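Local coordinates for FLAP endonuclease-1 protein (Methanocaldococcus jannaschii, PDB 1A76) that cleaves 5'-flap structures and degrades DNA from the 5' end during replication and repair, using divalent metal ions, at residues A[215-226]-A[255-266]. Numbering follows the deposited sequence.
Sequences IDIAIFMGTDYN and VEYYDEIKRIFK
Tyr225 lays its ring against Ile264 and Phe265 of helix 258-266, and its CB against Ile261. Ile264 CD1 sits over one face of the ring, 3.9 Å from its centroid and 15° off the normal. An edge of the same ring turns to the face of Phe265 in an offset edge-to-face pair, with planes at 80°. At the root of the side chain, Tyr225 CB meets Ile261 CG1 at 4.0 Å. Thr223 OG1 accepts from Tyr225 N in an ST turn, within a type I turn that follows helix 211-221. This loop, probably part of the H3TH region of FEN1, brings Asp224 and Tyr225 to the metal site, and helix 258-266 packs against it. Asp224 binds a manganese ion through OD2, and Tyr225 OH makes a weak hydrogen bond to the metal-site residue Glu152. Ile219 points from helix 211-221 toward helix 258-266. Its CD1 reaches the edge of the Tyr258 ring, 3.6 Å from CE1, and its CG2 meets Val255. Tyr258 reaches Asp216 because its ring swings away from the backbone N (chi1 163°). Its OH donates to Asp216 OD1 (2.8 Å), approaching from outside the carboxylate plane. Asp216 OD2 forms a salt bridge with Lys248 NZ. Ile215 CD1 packs tightly on Lys266 CD at 3.5 Å, while Lys266 NZ forms a salt bridge with Asp212.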
loop_
_atom_site.group_PDB
_atom_site.type_symbol
_atom_site.label_atom_id
_atom_site.label_comp_id
_atom_site.label_asym_id
_atom_site.label_seq_id
_atom_site.Cartn_x
_atom_site.Cartn_y
_atom_site.Cartn_z
ATOM N N ILE A 215 15.222 -1.071 -11.039
ATOM C CA ILE A 215 15.086 0.188 -10.309
ATOM C C ILE A 215 15.480 1.359 -11.237
ATOM O O ILE A 215 14.870 2.425 -11.208
ATOM C CB ILE A 215 15.999 0.174 -9.043
ATOM C CG1 ILE A 215 15.417 -0.776 -7.996
ATOM C CG2 ILE A 215 16.112 1.576 -8.422
ATOM C CD1 ILE A 215 16.393 -1.152 -6.890
ATOM N N ASP A 216 16.495 1.149 -12.070
ATOM C CA ASP A 216 16.925 2.191 -12.993
ATOM C C ASP A 216 15.792 2.463 -13.995
ATOM O O ASP A 216 15.450 3.616 -14.254
ATOM C CB ASP A 216 18.206 1.760 -13.719
ATOM C CG ASP A 216 19.466 1.974 -12.876
ATOM O OD1 ASP A 216 19.381 2.579 -11.787
ATOM O OD2 ASP A 216 20.552 1.531 -13.308
ATOM N N ILE A 217 15.202 1.396 -14.540
ATOM C CA ILE A 217 14.093 1.524 -15.484
ATOM C C ILE A 217 12.992 2.330 -14.785
ATOM O O ILE A 217 12.422 3.254 -15.365
ATOM C CB ILE A 217 13.521 0.134 -15.897
ATOM C CG1 ILE A 217 14.524 -0.606 -16.781
ATOM C CG2 ILE A 217 12.209 0.311 -16.662
ATOM C CD1 ILE A 217 14.261 -2.096 -16.882
ATOM N N ALA A 218 12.723 1.990 -13.526
ATOM C CA ALA A 218 11.716 2.685 -12.738
ATOM C C ALA A 218 12.051 4.166 -12.608
ATOM O O ALA A 218 11.180 5.035 -12.756
ATOM C CB ALA A 218 11.611 2.056 -11.352
ATOM N N ILE A 219 13.315 4.462 -12.317
ATOM C CA ILE A 219 13.730 5.846 -12.169
ATOM C C ILE A 219 13.518 6.603 -13.483
ATOM O O ILE A 219 13.015 7.726 -13.463
ATOM C CB ILE A 219 15.198 5.932 -11.682
ATOM C CG1 ILE A 219 15.269 5.464 -10.214
ATOM C CG2 ILE A 219 15.713 7.359 -11.776
ATOM C CD1 ILE A 219 16.683 5.266 -9.677
ATOM N N PHE A 220 13.878 5.992 -14.614
ATOM C CA PHE A 220 13.685 6.612 -15.937
ATOM C C PHE A 220 12.218 6.939 -16.159
ATOM O O PHE A 220 11.865 8.023 -16.632
ATOM C CB PHE A 220 14.091 5.657 -17.071
ATOM C CG PHE A 220 15.531 5.770 -17.491
ATOM C CD1 PHE A 220 16.003 6.925 -18.108
ATOM C CD2 PHE A 220 16.404 4.703 -17.305
ATOM C CE1 PHE A 220 17.324 7.012 -18.538
ATOM C CE2 PHE A 220 17.721 4.780 -17.730
ATOM C CZ PHE A 220 18.183 5.942 -18.350
ATOM N N MET A 221 11.359 5.978 -15.852
ATOM C CA MET A 221 9.932 6.165 -16.064
ATOM C C MET A 221 9.385 7.175 -15.079
ATOM O O MET A 221 8.457 7.912 -15.399
ATOM C CB MET A 221 9.208 4.826 -15.929
ATOM C CG MET A 221 9.569 3.837 -17.045
ATOM S SD MET A 221 8.931 2.176 -16.758
ATOM C CE MET A 221 7.183 2.431 -16.916
ATOM N N GLY A 222 9.980 7.211 -13.891
ATOM C CA GLY A 222 9.557 8.146 -12.864
ATOM C C GLY A 222 8.976 7.455 -11.646
ATOM O O GLY A 222 8.007 6.691 -11.760
ATOM N N THR A 223 9.571 7.697 -10.482
ATOM C CA THR A 223 9.077 7.102 -9.236
ATOM C C THR A 223 8.365 8.186 -8.416
ATOM O O THR A 223 8.199 9.316 -8.877
ATOM C CB THR A 223 10.241 6.494 -8.372
ATOM O OG1 THR A 223 11.054 7.543 -7.836
ATOM C CG2 THR A 223 11.121 5.571 -9.208
ATOM N N ASP A 224 7.924 7.843 -7.211
ATOM C CA ASP A 224 7.263 8.824 -6.357
ATOM C C ASP A 224 8.325 9.845 -5.954
ATOM O O ASP A 224 8.014 10.965 -5.560
ATOM C CB ASP A 224 6.706 8.157 -5.088
ATOM C CG ASP A 224 5.547 7.214 -5.373
ATOM O OD1 ASP A 224 4.725 7.511 -6.263
ATOM O OD2 ASP A 224 5.454 6.173 -4.693
ATOM N N TYR A 225 9.586 9.437 -6.065
ATOM C CA TYR A 225 10.721 10.277 -5.701
ATOM C C TYR A 225 11.256 11.177 -6.809
ATOM O O TYR A 225 12.070 12.060 -6.554
ATOM C CB TYR A 225 11.832 9.388 -5.156
ATOM C CG TYR A 225 11.350 8.551 -3.999
ATOM C CD1 TYR A 225 11.039 9.146 -2.773
ATOM C CD2 TYR A 225 11.151 7.179 -4.137
ATOM C CE1 TYR A 225 10.543 8.400 -1.716
ATOM C CE2 TYR A 225 10.650 6.417 -3.077
ATOM C CZ TYR A 225 10.349 7.039 -1.870
ATOM O OH TYR A 225 9.864 6.302 -0.809
ATOM N N ASN A 226 10.815 10.944 -8.039
ATOM C CA ASN A 226 11.233 11.781 -9.159
ATOM C C ASN A 226 10.109 11.762 -10.196
ATOM O O ASN A 226 10.242 11.202 -11.282
ATOM C CB ASN A 226 12.580 11.301 -9.740
ATOM C CG ASN A 226 12.458 10.035 -10.582
ATOM O OD1 ASN A 226 12.564 10.087 -11.808
ATOM N ND2 ASN A 226 12.252 8.901 -9.930
ATOM N N VAL A 255 19.188 12.755 -13.331
ATOM C CA VAL A 255 18.429 12.749 -12.089
ATOM C C VAL A 255 19.222 13.157 -10.857
ATOM O O VAL A 255 20.063 12.400 -10.378
ATOM C CB VAL A 255 17.823 11.350 -11.840
ATOM C CG1 VAL A 255 17.143 11.317 -10.490
ATOM C CG2 VAL A 255 16.824 11.006 -12.960
ATOM N N GLU A 256 18.958 14.355 -10.345
ATOM C CA GLU A 256 19.648 14.816 -9.139
ATOM C C GLU A 256 19.231 13.876 -8.018
ATOM O O GLU A 256 18.087 13.449 -7.974
ATOM C CB GLU A 256 19.216 16.240 -8.788
ATOM C CG GLU A 256 20.098 16.923 -7.745
ATOM C CD GLU A 256 19.785 18.404 -7.598
ATOM O OE1 GLU A 256 18.642 18.797 -7.903
ATOM O OE2 GLU A 256 20.680 19.173 -7.173
ATOM N N TYR A 257 20.136 13.556 -7.107
ATOM C CA TYR A 257 19.801 12.650 -5.996
ATOM C C TYR A 257 19.470 11.234 -6.461
ATOM O O TYR A 257 18.730 10.498 -5.799
ATOM C CB TYR A 257 18.640 13.203 -5.156
ATOM C CG TYR A 257 18.850 14.628 -4.687
ATOM C CD1 TYR A 257 20.005 14.994 -3.992
ATOM C CD2 TYR A 257 17.915 15.622 -4.984
ATOM C CE1 TYR A 257 20.227 16.328 -3.604
ATOM C CE2 TYR A 257 18.125 16.952 -4.606
ATOM C CZ TYR A 257 19.282 17.298 -3.919
ATOM O OH TYR A 257 19.495 18.614 -3.547
ATOM N N TYR A 258 20.036 10.862 -7.605
ATOM C CA TYR A 258 19.861 9.527 -8.169
ATOM C C TYR A 258 20.306 8.484 -7.146
ATOM O O TYR A 258 19.620 7.481 -6.940
ATOM C CB TYR A 258 20.691 9.404 -9.456
ATOM C CG TYR A 258 20.950 7.999 -9.952
ATOM C CD1 TYR A 258 19.921 7.058 -10.037
ATOM C CD2 TYR A 258 22.219 7.628 -10.387
ATOM C CE1 TYR A 258 20.152 5.794 -10.543
ATOM C CE2 TYR A 258 22.463 6.364 -10.896
ATOM C CZ TYR A 258 21.427 5.452 -10.974
ATOM O OH TYR A 258 21.670 4.209 -11.498
ATOM N N ASP A 259 21.441 8.736 -6.491
ATOM C CA ASP A 259 21.988 7.813 -5.489
ATOM C C ASP A 259 21.104 7.729 -4.259
ATOM O O ASP A 259 21.008 6.682 -3.617
ATOM C CB ASP A 259 23.379 8.257 -5.048
ATOM C CG ASP A 259 24.438 8.018 -6.107
ATOM O OD1 ASP A 259 24.267 7.091 -6.924
ATOM O OD2 ASP A 259 25.449 8.756 -6.110
ATOM N N GLU A 260 20.468 8.844 -3.926
ATOM C CA GLU A 260 19.589 8.905 -2.776
ATOM C C GLU A 260 18.325 8.081 -3.031
ATOM O O GLU A 260 17.864 7.354 -2.154
ATOM C CB GLU A 260 19.219 10.367 -2.488
ATOM C CG GLU A 260 20.337 11.196 -1.837
ATOM C CD GLU A 260 21.580 11.369 -2.717
ATOM O OE1 GLU A 260 21.462 11.522 -3.957
ATOM O OE2 GLU A 260 22.694 11.358 -2.149
ATOM N N ILE A 261 17.775 8.198 -4.237
ATOM C CA ILE A 261 16.563 7.472 -4.604
ATOM C C ILE A 261 16.834 5.970 -4.545
ATOM O O ILE A 261 16.023 5.204 -4.013
ATOM C CB ILE A 261 16.088 7.860 -6.035
ATOM C CG1 ILE A 261 15.699 9.337 -6.072
ATOM C CG2 ILE A 261 14.891 7.004 -6.453
ATOM C CD1 ILE A 261 15.679 9.916 -7.471
ATOM N N LYS A 262 17.978 5.563 -5.089
ATOM C CA LYS A 262 18.388 4.166 -5.089
ATOM C C LYS A 262 18.429 3.634 -3.660
ATOM O O LYS A 262 17.939 2.541 -3.377
ATOM C CB LYS A 262 19.778 4.022 -5.724
ATOM C CG LYS A 262 19.779 4.108 -7.245
ATOM C CD LYS A 262 21.115 3.675 -7.836
ATOM C CE LYS A 262 22.253 4.599 -7.401
ATOM N NZ LYS A 262 23.497 4.462 -8.228
ATOM N N ARG A 263 19.025 4.412 -2.764
ATOM C CA ARG A 263 19.138 4.007 -1.371
ATOM C C ARG A 263 17.776 3.827 -0.705
ATOM O O ARG A 263 17.641 3.027 0.215
ATOM C CB ARG A 263 19.983 5.018 -0.591
ATOM C CG ARG A 263 21.376 4.494 -0.256
ATOM C CD ARG A 263 22.267 5.559 0.387
ATOM N NE ARG A 263 22.799 6.518 -0.583
ATOM C CZ ARG A 263 23.892 6.325 -1.314
ATOM N NH1 ARG A 263 24.588 5.203 -1.198
ATOM N NH2 ARG A 263 24.295 7.263 -2.160
ATOM N N ILE A 264 16.772 4.567 -1.172
ATOM C CA ILE A 264 15.421 4.447 -0.627
ATOM C C ILE A 264 14.892 3.030 -0.881
ATOM O O ILE A 264 14.257 2.435 -0.015
ATOM C CB ILE A 264 14.437 5.466 -1.277
ATOM C CG1 ILE A 264 14.339 6.730 -0.412
ATOM C CG2 ILE A 264 13.038 4.833 -1.424
ATOM C CD1 ILE A 264 14.340 8.019 -1.195
ATOM N N PHE A 265 15.160 2.495 -2.073
ATOM C CA PHE A 265 14.694 1.157 -2.427
ATOM C C PHE A 265 15.578 0.039 -1.894
ATOM O O PHE A 265 15.081 -1.014 -1.517
ATOM C CB PHE A 265 14.580 1.013 -3.955
ATOM C CG PHE A 265 13.492 1.852 -4.549
ATOM C CD1 PHE A 265 12.148 1.492 -4.391
ATOM C CD2 PHE A 265 13.799 3.042 -5.198
ATOM C CE1 PHE A 265 11.128 2.313 -4.863
ATOM C CE2 PHE A 265 12.786 3.871 -5.675
ATOM C CZ PHE A 265 11.431 3.501 -5.501
ATOM N N LYS A 266 16.886 0.274 -1.872
ATOM C CA LYS A 266 17.833 -0.732 -1.414
ATOM C C LYS A 266 18.034 -0.762 0.096
ATOM O O LYS A 266 18.307 -1.819 0.657
ATOM C CB LYS A 266 19.195 -0.522 -2.097
ATOM C CG LYS A 266 19.175 -0.563 -3.640
ATOM C CD LYS A 266 18.456 -1.802 -4.179
ATOM C CE LYS A 266 19.238 -3.098 -3.935
ATOM N NZ LYS A 266 20.672 -3.061 -4.365
#